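Local coordinates for okadaic acid binding protein 2-alpha (Halichondria okadai, PDB 4WRI), which binds the marine toxin okadaic acid and is implicated in accumulating this cytotoxin in the sponge, at residues H12-W24 with L84-I97. Numbering follows the deposited sequence.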
ATOM      1  N   HIS A  12      10.150   8.394  11.471  1.00 15.09           N
ATOM      2  CA  HIS A  12      10.352   7.736  10.192  1.00 13.27           C
ATOM      3  C   HIS A  12       9.120   6.931   9.805  1.00 12.33           C
ATOM      4  O   HIS A  12       8.702   6.959   8.646  1.00 12.88           O
ATOM      5  CB  HIS A  12      11.568   6.816  10.245  1.00 13.40           C
ATOM      6  CG  HIS A  12      11.788   6.068   8.970  1.00 11.72           C
ATOM      7  ND1 HIS A  12      12.125   6.698   7.794  1.00 14.26           N
ATOM      8  CD2 HIS A  12      11.688   4.749   8.686  1.00 15.22           C
ATOM      9  CE1 HIS A  12      12.233   5.793   6.838  1.00 13.03           C
ATOM     10  NE2 HIS A  12      11.985   4.606   7.354  1.00 13.44           N
ATOM     11  N   TRP A  13       8.545   6.207  10.747  1.00 12.53           N
ATOM     12  CA  TRP A  13       7.335   5.454  10.444  1.00 13.40           C
ATOM     13  C   TRP A  13       6.210   6.395  10.046  1.00 13.98           C
ATOM     14  O   TRP A  13       5.451   6.109   9.102  1.00 13.11           O
ATOM     15  CB  TRP A  13       6.948   4.556  11.599  1.00 14.02           C
ATOM     16  CG  TRP A  13       5.734   3.722  11.350  1.00 13.62           C
ATOM     17  CD1 TRP A  13       5.703   2.451  10.842  1.00 13.44           C
ATOM     18  CD2 TRP A  13       4.374   4.079  11.620  1.00 13.35           C
ATOM     19  NE1 TRP A  13       4.407   2.002  10.755  1.00 12.24           N
ATOM     20  CE2 TRP A  13       3.572   2.988  11.224  1.00 12.12           C
ATOM     21  CE3 TRP A  13       3.751   5.229  12.107  1.00 13.23           C
ATOM     22  CZ2 TRP A  13       2.182   2.999  11.351  1.00 12.47           C
ATOM     23  CZ3 TRP A  13       2.381   5.236  12.217  1.00 12.51           C
ATOM     24  CH2 TRP A  13       1.612   4.141  11.844  1.00 12.57           C
ATOM     25  N   CYS A  14       6.072   7.530  10.718  1.00 12.53           N
ATOM     26  CA  CYS A  14       5.022   8.455  10.308  1.00 13.71           C
ATOM     27  C   CYS A  14       5.211   8.966   8.897  1.00 14.84           C
ATOM     28  O   CYS A  14       4.232   9.167   8.167  1.00 11.64           O
ATOM     29  CB  CYS A  14       4.914   9.626  11.279  1.00 15.96           C
ATOM     30  SG  CYS A  14       4.357   9.112  12.931  1.00 14.30           S
ATOM     31  N   ARG A  15       6.461   9.186   8.503  1.00 12.66           N
ATOM     32  CA  ARG A  15       6.782   9.577   7.153  1.00 11.51           C
ATOM     33  C   ARG A  15       6.378   8.490   6.173  1.00  9.86           C
ATOM     34  O   ARG A  15       5.851   8.789   5.102  1.00 11.00           O
ATOM     35  CB  ARG A  15       8.282   9.829   7.030  1.00 13.58           C
ATOM     36  CG  ARG A  15       8.697  10.410   5.698  1.00 14.95           C
ATOM     37  CD  ARG A  15      10.194  10.658   5.670  1.00 19.05           C
ATOM     38  NE  ARG A  15      10.612  11.184   4.387  1.00 18.32           N
ATOM     39  CZ  ARG A  15      11.867  11.157   3.943  1.00 18.31           C
ATOM     40  NH1 ARG A  15      12.818  10.634   4.700  1.00 23.96           N
ATOM     41  NH2 ARG A  15      12.165  11.641   2.749  1.00 22.03           N
ATOM     42  N   LYS A  16       6.638   7.238   6.524  1.00 11.57           N
ATOM     43  CA  LYS A  16       6.175   6.153   5.667  1.00 11.90           C
ATOM     44  C   LYS A  16       4.635   6.188   5.537  1.00 11.22           C
ATOM     45  O   LYS A  16       4.102   6.002   4.417  1.00 10.47           O
ATOM     46  CB  LYS A  16       6.666   4.796   6.175  1.00 11.39           C
ATOM     47  CG  LYS A  16       8.163   4.569   5.994  1.00 11.49           C
ATOM     48  CD  LYS A  16       8.576   3.150   6.376  1.00 11.35           C
ATOM     49  CE  LYS A  16       8.367   2.826   7.859  1.00 11.64           C
ATOM     50  NZ  LYS A  16       8.788   1.415   8.164  1.00 11.38           N
ATOM     51  N   MET A  17       3.909   6.443   6.624  1.00 11.98           N
ATOM     52  CA  MET A  17       2.451   6.457   6.524  1.00 10.76           C
ATOM     53  C   MET A  17       1.941   7.657   5.733  1.00 10.15           C
ATOM     54  O   MET A  17       0.944   7.542   5.004  1.00 10.92           O
ATOM     55  CB  MET A  17       1.788   6.353   7.893  1.00 10.40           C
ATOM     56  CG  MET A  17       2.063   5.040   8.579  1.00 11.41           C
ATOM     57  SD  MET A  17       1.601   3.541   7.646  1.00 11.92           S
ATOM     58  CE  MET A  17       3.171   2.981   6.965  1.00 11.75           C
ATOM     59  N   ARG A  18       2.609   8.801   5.829  1.00 10.07           N
ATOM     60  CA  ARG A  18       2.275   9.926   4.959  1.00 12.38           C
ATOM     61  C   ARG A  18       2.498   9.540   3.503  1.00 11.01           C
ATOM     62  O   ARG A  18       1.800  10.022   2.606  1.00 11.83           O
ATOM     63  CB  ARG A  18       3.100  11.172   5.305  1.00 12.56           C
ATOM     64  CG  ARG A  18       2.754  11.762   6.672  1.00 12.21           C
ATOM     65  CD  ARG A  18       3.363  13.162   6.814  1.00 13.57           C
ATOM     66  NE  ARG A  18       4.821  13.145   6.939  1.00 17.06           N
ATOM     67  CZ  ARG A  18       5.490  12.893   8.070  1.00 14.95           C
ATOM     68  NH1 ARG A  18       4.853  12.593   9.199  1.00 17.36           N
ATOM     69  NH2 ARG A  18       6.819  12.936   8.042  1.00 18.79           N
ATOM     70  N   THR A  19       3.467   8.663   3.255  1.00 10.40           N
ATOM     71  CA  THR A  19       3.758   8.217   1.889  1.00 11.51           C
ATOM     72  C   THR A  19       2.622   7.324   1.363  1.00 10.38           C
ATOM     73  O   THR A  19       2.304   7.347   0.188  1.00 10.07           O
ATOM     74  CB  THR A  19       5.126   7.506   1.844  1.00 11.20           C
ATOM     75  OG1 THR A  19       6.143   8.440   2.267  1.00 11.96           O
ATOM     76  CG2 THR A  19       5.466   6.997   0.447  1.00 12.31           C
ATOM     77  N   VAL A  20       2.013   6.542   2.244  1.00  9.44           N
ATOM     78  CA  VAL A  20       0.822   5.782   1.881  1.00 11.23           C
ATOM     79  C   VAL A  20      -0.342   6.710   1.547  1.00  9.86           C
ATOM     80  O   VAL A  20      -1.058   6.496   0.571  1.00 10.81           O
ATOM     81  CB  VAL A  20       0.392   4.879   3.042  1.00  9.53           C
ATOM     82  CG1 VAL A  20      -0.919   4.166   2.719  1.00 11.12           C
ATOM     83  CG2 VAL A  20       1.486   3.861   3.379  1.00 11.94           C
ATOM     84  N   PHE A  21      -0.553   7.733   2.369  1.00  9.98           N
ATOM     85  CA  PHE A  21      -1.744   8.575   2.276  1.00  9.71           C
ATOM     86  C   PHE A  21      -1.674   9.542   1.095  1.00 11.79           C
ATOM     87  O   PHE A  21      -2.716   9.866   0.483  1.00 11.31           O
ATOM     88  CB  PHE A  21      -1.915   9.351   3.587  1.00 10.68           C
ATOM     89  CG  PHE A  21      -3.213  10.111   3.695  1.00  8.61           C
ATOM     90  CD1 PHE A  21      -4.362   9.499   4.187  1.00  9.59           C
ATOM     91  CD2 PHE A  21      -3.285  11.442   3.313  1.00  9.94           C
ATOM     92  CE1 PHE A  21      -5.560  10.215   4.334  1.00 10.98           C
ATOM     93  CE2 PHE A  21      -4.497  12.168   3.453  1.00 12.22           C
ATOM     94  CZ  PHE A  21      -5.621  11.551   3.956  1.00 10.48           C
ATOM     95  N   ARG A  22      -0.467  10.024   0.784  1.00 12.14           N
ATOM     96  CA  ARG A  22      -0.321  11.101  -0.203  1.00 12.01           C
ATOM     97  C   ARG A  22      -1.012  10.854  -1.556  1.00 12.61           C
ATOM     98  O   ARG A  22      -1.736  11.736  -2.012  1.00 12.18           O
ATOM     99  CB  ARG A  22       1.160  11.518  -0.371  1.00 13.99           C
ATOM    100  CG  ARG A  22       1.379  12.699  -1.354  1.00 16.53           C
ATOM    101  CD  ARG A  22       0.783  14.013  -0.850  1.00 15.67           C
ATOM    102  NE  ARG A  22       0.974  14.217   0.592  1.00 16.40           N
ATOM    103  CZ  ARG A  22       2.093  14.649   1.176  1.00 17.12           C
ATOM    104  NH1 ARG A  22       3.163  14.952   0.446  1.00 20.73           N
ATOM    105  NH2 ARG A  22       2.146  14.773   2.503  1.00 19.72           N
ATOM    106  N   PRO A  23      -0.824   9.672  -2.164  1.00 12.27           N
ATOM    107  CA  PRO A  23      -1.486   9.476  -3.466  1.00 12.82           C
ATOM    108  C   PRO A  23      -3.016   9.529  -3.351  1.00 13.89           C
ATOM    109  O   PRO A  23      -3.684   9.999  -4.290  1.00 13.53           O
ATOM    110  CB  PRO A  23      -1.006   8.093  -3.908  1.00 12.66           C
ATOM    111  CG  PRO A  23       0.268   7.855  -3.138  1.00 14.04           C
ATOM    112  CD  PRO A  23       0.079   8.557  -1.815  1.00 12.39           C
ATOM    113  N   TRP A  24      -3.571   9.076  -2.225  1.00 11.15           N
ATOM    114  CA  TRP A  24      -5.010   9.154  -2.022  1.00 11.13           C
ATOM    115  C   TRP A  24      -5.439  10.605  -1.882  1.00 11.98           C
ATOM    116  O   TRP A  24      -6.447  11.023  -2.435  1.00 12.72           O
ATOM    117  CB  TRP A  24      -5.428   8.389  -0.776  1.00 11.33           C
ATOM    118  CG  TRP A  24      -5.010   6.945  -0.749  1.00 10.11           C
ATOM    119  CD1 TRP A  24      -4.744   6.122  -1.821  1.00 11.65           C
ATOM    120  CD2 TRP A  24      -4.849   6.145   0.421  1.00  9.86           C
ATOM    121  NE1 TRP A  24      -4.423   4.862  -1.369  1.00 12.06           N
ATOM    122  CE2 TRP A  24      -4.453   4.857   0.002  1.00 11.34           C
ATOM    123  CE3 TRP A  24      -4.961   6.404   1.792  1.00 11.17           C
ATOM    124  CZ2 TRP A  24      -4.199   3.817   0.905  1.00 11.81           C
ATOM    125  CZ3 TRP A  24      -4.715   5.356   2.683  1.00 11.78           C
ATOM    126  CH2 TRP A  24      -4.324   4.098   2.240  1.00 11.93           C
ATOM    127  N   LEU A  84     -11.400  12.114   6.447  1.00 11.91           N
ATOM    128  CA  LEU A  84     -10.251  11.578   7.172  1.00 10.74           C
ATOM    129  C   LEU A  84      -9.000  12.350   6.778  1.00 10.25           C
ATOM    130  O   LEU A  84      -8.607  12.365   5.613  1.00 12.08           O
ATOM    131  CB  LEU A  84     -10.078  10.095   6.850  1.00 12.47           C
ATOM    132  CG  LEU A  84      -8.883   9.411   7.504  1.00 10.30           C
ATOM    133  CD1 LEU A  84      -9.089   9.273   9.016  1.00 12.28           C
ATOM    134  CD2 LEU A  84      -8.698   8.046   6.849  1.00 12.02           C
ATOM    135  N   THR A  85      -8.370  13.006   7.749  1.00 10.76           N
ATOM    136  CA  THR A  85      -7.193  13.815   7.445  1.00 10.87           C
ATOM    137  C   THR A  85      -5.908  12.996   7.396  1.00 11.21           C
ATOM    138  O   THR A  85      -5.855  11.900   7.937  1.00 11.12           O
ATOM    139  CB  THR A  85      -6.987  14.945   8.476  1.00 10.18           C
ATOM    140  OG1 THR A  85      -6.692  14.384   9.768  1.00 12.06           O
ATOM    141  CG2 THR A  85      -8.223  15.836   8.565  1.00 12.25           C
ATOM    142  N   GLU A  86      -4.865  13.568   6.805  1.00 10.34           N
ATOM    143  CA  GLU A  86      -3.576  12.884   6.738  1.00 11.79           C
ATOM    144  C   GLU A  86      -3.055  12.469   8.116  1.00 11.22           C
ATOM    145  O   GLU A  86      -2.678  11.320   8.320  1.00 11.39           O
ATOM    146  CB  GLU A  86      -2.544  13.775   6.056  1.00 11.23           C
ATOM    147  CG  GLU A  86      -1.153  13.174   5.960  1.00 12.65           C
ATOM    148  CD  GLU A  86      -0.157  14.212   5.512  1.00 15.73           C
ATOM    149  OE1 GLU A  86       0.614  14.714   6.350  1.00 17.26           O
ATOM    150  OE2 GLU A  86      -0.150  14.557   4.309  1.00 18.13           O
ATOM    151  N   SER A  87      -3.068  13.389   9.077  1.00 11.18           N
ATOM    152  CA  SER A  87      -2.484  13.055  10.376  1.00 10.42           C
ATOM    153  C   SER A  87      -3.319  12.014  11.087  1.00 11.55           C
ATOM    154  O   SER A  87      -2.801  11.164  11.830  1.00 11.02           O
ATOM    155  CB  SER A  87      -2.336  14.311  11.225  1.00 12.78           C
ATOM    156  OG  SER A  87      -3.598  14.843  11.571  1.00 15.36           O
ATOM    157  N   GLN A  88      -4.620  12.039  10.833  1.00 10.21           N
ATOM    158  CA  GLN A  88      -5.494  11.047  11.434  1.00 10.73           C
ATOM    159  C   GLN A  88      -5.238   9.661  10.842  1.00 10.24           C
ATOM    160  O   GLN A  88      -5.244   8.662  11.572  1.00 10.74           O
ATOM    161  CB  GLN A  88      -6.961  11.426  11.271  1.00 11.19           C
ATOM    162  CG  GLN A  88      -7.882  10.578  12.124  1.00 11.38           C
ATOM    163  CD  GLN A  88      -7.566  10.701  13.578  1.00 10.47           C
ATOM    164  OE1 GLN A  88      -7.566  11.806  14.127  1.00 12.25           O
ATOM    165  NE2 GLN A  88      -7.308   9.575  14.230  1.00 12.75           N
ATOM    166  N   TYR A  89      -5.025   9.584   9.528  1.00 10.47           N
ATOM    167  CA  TYR A  89      -4.712   8.299   8.954  1.00  9.91           C
ATOM    168  C   TYR A  89      -3.463   7.732   9.607  1.00  9.56           C
ATOM    169  O   TYR A  89      -3.410   6.540   9.907  1.00 10.80           O
ATOM    170  CB  TYR A  89      -4.499   8.395   7.438  1.00 10.77           C
ATOM    171  CG  TYR A  89      -3.965   7.077   6.909  1.00 10.93           C
ATOM    172  CD1 TYR A  89      -4.790   5.951   6.809  1.00 11.65           C
ATOM    173  CD2 TYR A  89      -2.611   6.928   6.585  1.00  9.72           C
ATOM    174  CE1 TYR A  89      -4.277   4.716   6.388  1.00 11.77           C
ATOM    175  CE2 TYR A  89      -2.096   5.707   6.157  1.00 11.04           C
ATOM    176  CZ  TYR A  89      -2.937   4.609   6.069  1.00 10.80           C
ATOM    177  OH  TYR A  89      -2.434   3.400   5.670  1.00 12.70           O
ATOM    178  N   VAL A  90      -2.461   8.581   9.830  1.00  9.92           N
ATOM    179  CA  VAL A  90      -1.216   8.110  10.439  1.00 11.24           C
ATOM    180  C   VAL A  90      -1.486   7.474  11.821  1.00 11.03           C
ATOM    181  O   VAL A  90      -1.001   6.391  12.114  1.00 12.19           O
ATOM    182  CB  VAL A  90      -0.157   9.224  10.514  1.00 12.10           C
ATOM    183  CG1 VAL A  90       1.070   8.779  11.310  1.00 14.74           C
ATOM    184  CG2 VAL A  90       0.237   9.677   9.104  1.00 15.33           C
ATOM    185  N   GLN A  91      -2.291   8.135  12.647  1.00 10.80           N
ATOM    186  CA  GLN A  91      -2.582   7.578  13.962  1.00 10.79           C
ATOM    187  C   GLN A  91      -3.498   6.372  13.875  1.00 12.38           C
ATOM    188  O   GLN A  91      -3.384   5.464  14.696  1.00 13.56           O
ATOM    189  CB  GLN A  91      -3.207   8.620  14.883  1.00 12.27           C
ATOM    190  CG  GLN A  91      -2.315   9.820  15.166  1.00 12.54           C
ATOM    191  CD  GLN A  91      -1.011   9.451  15.856  1.00 14.71           C
ATOM    192  OE1 GLN A  91       0.060   9.950  15.503  1.00 22.84           O
ATOM    193  NE2 GLN A  91      -1.094   8.567  16.819  1.00 13.88           N
ATOM    194  N   ASN A  92      -4.406   6.335  12.904  1.00 10.19           N
ATOM    195  CA  ASN A  92      -5.252   5.150  12.747  1.00 12.42           C
ATOM    196  C   ASN A  92      -4.417   3.951  12.300  1.00 11.87           C
ATOM    197  O   ASN A  92      -4.642   2.817  12.754  1.00 13.31           O
ATOM    198  CB  ASN A  92      -6.368   5.390  11.723  1.00 10.93           C
ATOM    199  CG  ASN A  92      -7.434   6.339  12.235  1.00 11.49           C
ATOM    200  OD1 ASN A  92      -7.354   6.805  13.373  1.00 11.78           O
ATOM    201  ND2 ASN A  92      -8.428   6.626  11.429  1.00 11.63           N
ATOM    202  N   ALA A  93      -3.455   4.198  11.413  1.00 11.48           N
ATOM    203  CA  ALA A  93      -2.556   3.133  10.961  1.00 13.04           C
ATOM    204  C   ALA A  93      -1.722   2.622  12.124  1.00 12.33           C
ATOM    205  O   ALA A  93      -1.390   1.443  12.187  1.00 12.39           O
ATOM    206  CB  ALA A  93      -1.663   3.640   9.847  1.00 12.63           C
ATOM    207  N   TRP A  94      -1.394   3.507  13.058  1.00 11.66           N
ATOM    208  CA  TRP A  94      -0.634   3.078  14.231  1.00 13.56           C
ATOM    209  C   TRP A  94      -1.424   2.049  15.041  1.00 13.30           C
ATOM    210  O   TRP A  94      -0.878   1.020  15.454  1.00 15.18           O
ATOM    211  CB  TRP A  94      -0.249   4.293  15.066  1.00 14.21           C
ATOM    212  CG  TRP A  94       0.601   4.006  16.275  1.00 14.33           C
ATOM    213  CD1 TRP A  94       0.286   4.287  17.573  1.00 15.80           C
ATOM    214  CD2 TRP A  94       1.898   3.387  16.301  1.00 14.64           C
ATOM    215  NE1 TRP A  94       1.311   3.895  18.397  1.00 16.35           N
ATOM    216  CE2 TRP A  94       2.311   3.337  17.650  1.00 16.90           C
ATOM    217  CE3 TRP A  94       2.753   2.879  15.317  1.00 18.77           C
ATOM    218  CZ2 TRP A  94       3.545   2.798  18.045  1.00 17.86           C
ATOM    219  CZ3 TRP A  94       3.987   2.329  15.713  1.00 17.86           C
ATOM    220  CH2 TRP A  94       4.367   2.305  17.064  1.00 16.66           C
ATOM    221  N   LEU A  95      -2.709   2.318  15.265  1.00 12.92           N
ATOM    222  CA  LEU A  95      -3.559   1.346  15.940  1.00 15.59           C
ATOM    223  C   LEU A  95      -3.705   0.085  15.096  1.00 15.84           C
ATOM    224  O   LEU A  95      -3.659  -1.031  15.617  1.00 19.15           O
ATOM    225  CB  LEU A  95      -4.938   1.937  16.247  1.00 16.25           C
ATOM    226  CG  LEU A  95      -5.078   2.641  17.607  1.00 22.52           C
ATOM    227  CD1 LEU A  95      -4.064   3.757  17.785  1.00 19.55           C
ATOM    228  CD2 LEU A  95      -6.503   3.163  17.806  1.00 21.78           C
ATOM    229  N   LEU A  96      -3.844   0.258  13.782  1.00 14.95           N
ATOM    230  CA  LEU A  96      -4.115  -0.868  12.893  1.00 16.23           C
ATOM    231  C   LEU A  96      -2.981  -1.898  12.893  1.00 17.44           C
ATOM    232  O   LEU A  96      -3.237  -3.113  12.897  1.00 17.81           O
ATOM    233  CB  LEU A  96      -4.360  -0.371  11.469  1.00 15.88           C
ATOM    234  CG  LEU A  96      -4.736  -1.406  10.414  1.00 20.62           C
ATOM    235  CD1 LEU A  96      -6.109  -1.980  10.698  1.00 24.21           C
ATOM    236  CD2 LEU A  96      -4.689  -0.770   9.034  1.00 19.71           C
ATOM    237  N   ILE A  97      -1.736  -1.435  12.903  1.00 15.11           N
ATOM    238  CA  ILE A  97      -0.625  -2.372  12.776  1.00 16.00           C
ATOM    239  C   ILE A  97      -0.412  -3.131  14.084  1.00 19.98           C
ATOM    240  O   ILE A  97       0.377  -4.081  14.120  1.00 23.46           O
ATOM    241  CB  ILE A  97       0.700  -1.701  12.318  1.00 16.00           C
ATOM    242  CG1 ILE A  97       1.255  -0.768  13.391  1.00 15.78           C
ATOM    243  CG2 ILE A  97       0.524  -0.987  10.967  1.00 14.87           C
ATOM    244  CD1 ILE A  97       2.633  -0.270  13.082  1.00 16.96           C
TER
HETATM  245  O   HOH W   1      -1.360  13.816   2.031  1.00 18.06           O
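Tyr89 is the larger of two knobs that helix 86-96 pushes into helix 12-24, filling the hollow between Met17, Val20, Phe21 and Trp24. CG swung opposite the backbone N (chi1 171°) lays the ring into this hollow. Trp24 comes over one face edge-on, CZ3 lying 3.8 Å from Tyr89 CE1, while Val20 CG1 reaches the tip, 3.4 Å from Tyr89 OH. That hydroxyl is hydrogen-bonded to His71. Phe21 lies nearly parallel to Tyr89 but slid well aside, its CD1 pressed 3.4 Å from Tyr89 CB. Val90, the second knob, divides its hole between two methyls: CG1 sits 3.7 Å from Cys14 SG beside the Trp13 ring, CG2 rests 3.9 Å from Met17 CB and leans on Arg18 CG. The helices run at 120° to each other. Strand 84-85, just ahead of helix 86-96, pairs antiparallel with strand 33-34, an arrangement consistent with paired EF-hand-like motifs, in which the entering helix of the first packs on the exiting helix of the second. Bumps go the other way too. Trp13 wedges its benzo edge against the backbone of helix 86-96, CH2 3.3 Å from Trp94 N, and takes the edge of the Trp94 ring on one face in a T-shaped stack; Met17 CG lies over the rim of the opposite face, and Trp13 NE1 is hydrogen-bonded to Phe173 O. Phe21 slots under the start of the helix, with Glu86 CA over its face as a CH-pi contact, 3.5 Å from Phe21 CE2. Glu86 then stretches out past the ring to a salt bridge: Arg22 NH2 meets Glu86 OE2 at 2.9 Å along a nearly straight N-H...O line (165°), from above the carboxylate plane, and a water links the same OE2 to Arg22 NE. Trp24, one wall of the Tyr89 hollow, also touches the bound okadaic acid.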